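PDB 5HUS: trehalose synthase regulatory protein from Candida albicans, which probably serves as a regulatory subunit of the trehalose synthase complex and has a C-terminal domain of the HAD-type trehalose-phosphatase family. Local coordinates for residues A[171-174]-A[175-179]. Numbering follows the deposited sequence.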
loop_
_atom_site.group_PDB
_atom_site.type_symbol
_atom_site.label_atom_id
_atom_site.label_comp_id
_atom_site.label_asym_id
_atom_site.label_seq_id
_atom_site.Cartn_x
_atom_site.Cartn_y
_atom_site.Cartn_z
ATOM N N THR A 171 -21.844 2.722 9.754
ATOM C CA THR A 171 -20.754 1.989 10.382
ATOM C C THR A 171 -19.469 2.805 10.419
ATOM O O THR A 171 -18.738 2.793 11.414
ATOM C CB THR A 171 -20.506 0.660 9.645
ATOM O OG1 THR A 171 -21.696 -0.140 9.704
ATOM C CG2 THR A 171 -19.356 -0.107 10.279
ATOM N N ILE A 172 -19.197 3.523 9.334
ATOM C CA ILE A 172 -18.061 4.437 9.291
ATOM C C ILE A 172 -18.143 5.491 10.402
ATOM O O ILE A 172 -17.154 5.754 11.092
ATOM C CB ILE A 172 -17.967 5.129 7.921
ATOM C CG1 ILE A 172 -17.483 4.129 6.867
ATOM C CG2 ILE A 172 -17.029 6.321 7.989
ATOM C CD1 ILE A 172 -17.527 4.661 5.462
ATOM N N GLN A 173 -19.321 6.084 10.586
ATOM C CA GLN A 173 -19.502 7.090 11.634
ATOM C C GLN A 173 -19.317 6.482 13.020
ATOM O O GLN A 173 -18.663 7.072 13.881
ATOM C CB GLN A 173 -20.882 7.749 11.531
ATOM C CG GLN A 173 -21.160 8.750 12.651
ATOM C CD GLN A 173 -22.388 9.600 12.392
ATOM O OE1 GLN A 173 -23.052 9.457 11.362
ATOM N NE2 GLN A 173 -22.697 10.495 13.326
ATOM N N HIS A 174 -19.898 5.302 13.221
ATOM C CA HIS A 174 -19.799 4.554 14.477
ATOM C C HIS A 174 -18.335 4.274 14.840
ATOM O O HIS A 174 -17.869 4.633 15.925
ATOM C CB HIS A 174 -20.602 3.251 14.353
ATOM C CG HIS A 174 -20.656 2.422 15.602
ATOM N ND1 HIS A 174 -21.457 1.303 15.708
ATOM C CD2 HIS A 174 -20.013 2.534 16.787
ATOM C CE1 HIS A 174 -21.301 0.763 16.903
ATOM N NE2 HIS A 174 -20.430 1.491 17.578
ATOM N N ILE A 175 -17.608 3.646 13.923
ATOM C CA ILE A 175 -16.200 3.336 14.155
ATOM C C ILE A 175 -15.343 4.586 14.350
ATOM O O ILE A 175 -14.491 4.630 15.242
ATOM C CB ILE A 175 -15.632 2.497 12.995
ATOM C CG1 ILE A 175 -16.301 1.123 12.984
ATOM C CG2 ILE A 175 -14.120 2.358 13.113
ATOM C CD1 ILE A 175 -16.058 0.333 11.715
ATOM N N ASN A 176 -15.559 5.611 13.532
ATOM C CA ASN A 176 -14.731 6.802 13.640
ATOM C C ASN A 176 -14.992 7.539 14.943
ATOM O O ASN A 176 -14.060 8.032 15.568
ATOM C CB ASN A 176 -14.947 7.728 12.444
ATOM C CG ASN A 176 -14.264 7.212 11.195
ATOM O OD1 ASN A 176 -13.401 6.340 11.275
ATOM N ND2 ASN A 176 -14.643 7.744 10.042
ATOM N N THR A 177 -16.249 7.587 15.369
ATOM C CA THR A 177 -16.572 8.256 16.630
ATOM C C THR A 177 -15.824 7.599 17.789
ATOM O O THR A 177 -15.232 8.281 18.627
ATOM C CB THR A 177 -18.084 8.229 16.918
ATOM O OG1 THR A 177 -18.791 8.876 15.851
ATOM C CG2 THR A 177 -18.393 8.939 18.237
ATOM N N LEU A 178 -15.818 6.270 17.808
ATOM C CA LEU A 178 -15.255 5.526 18.931
ATOM C C LEU A 178 -13.739 5.313 18.869
ATOM O O LEU A 178 -13.101 5.177 19.912
ATOM C CB LEU A 178 -15.939 4.166 19.056
ATOM C CG LEU A 178 -17.439 4.166 19.366
ATOM C CD1 LEU A 178 -17.911 2.761 19.678
ATOM C CD2 LEU A 178 -17.759 5.106 20.514
ATOM N N PHE A 179 -13.157 5.272 17.675
ATOM C CA PHE A 179 -11.743 4.906 17.578
ATOM C C PHE A 179 -10.811 5.959 16.995
ATOM O O PHE A 179 -9.595 5.761 16.978
ATOM C CB PHE A 179 -11.606 3.610 16.769
ATOM C CG PHE A 179 -12.089 2.399 17.504
ATOM C CD1 PHE A 179 -11.222 1.662 18.297
ATOM C CD2 PHE A 179 -13.415 2.010 17.428
ATOM C CE1 PHE A 179 -11.667 0.552 18.987
ATOM C CE2 PHE A 179 -13.866 0.900 18.112
ATOM C CZ PHE A 179 -12.991 0.170 18.894
HETATM O O HOH W 1 -21.076 10.355 15.751
#
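The imidazole of His174 meets Leu178 at its edge: Leu178 CD1 lies near the ring plane, 3.5 Å from His174 NE2 and 3.6 Å from His174 CD2. At the edge of the Phe179 ring, in its plane, lies Ile175 O. With CG anti to the backbone N (chi1 -176°), the His174 ring is carried along the helix surface, while His174 ND1 is hydrogen-bonded to Lys133 of helix 116-136. The flat amide of Asn176 runs alongside Ile172, with ND2 3.5 Å from Ile172 CG2; Asn176 OD1 accepts from Ala186 N in strand 184-189. Beside helix 116-136, Thr171 CG2 packs against Ile175 CD1 at 3.6 Å; Ile175 also touches strands 184-189 and 192-197.

Each pair is four residues apart on helix 161-179, joined by i to i+4 backbone bonds such as Ile175 N to Thr171 O (2.9 Å, 176°). Gln173 O is gripped twice, by Thr177 N at 2.9 Å and, as is common for helical threonines, by Thr177 OG1 at 2.7 Å, from opposite faces of the carbonyl plane. The hydroxyl stands 36° out of that plane. A water donates to Thr177 OG1 (2.7 Å) and accepts from Gln173 NE2. The chemistry thus divides: aliphatic groups and the Asn176 amide join the helix to helix 116-136 and the four-stranded antiparallel sheet, whereas hydroxyl, carbonyl and water satisfy one another on the exposed side.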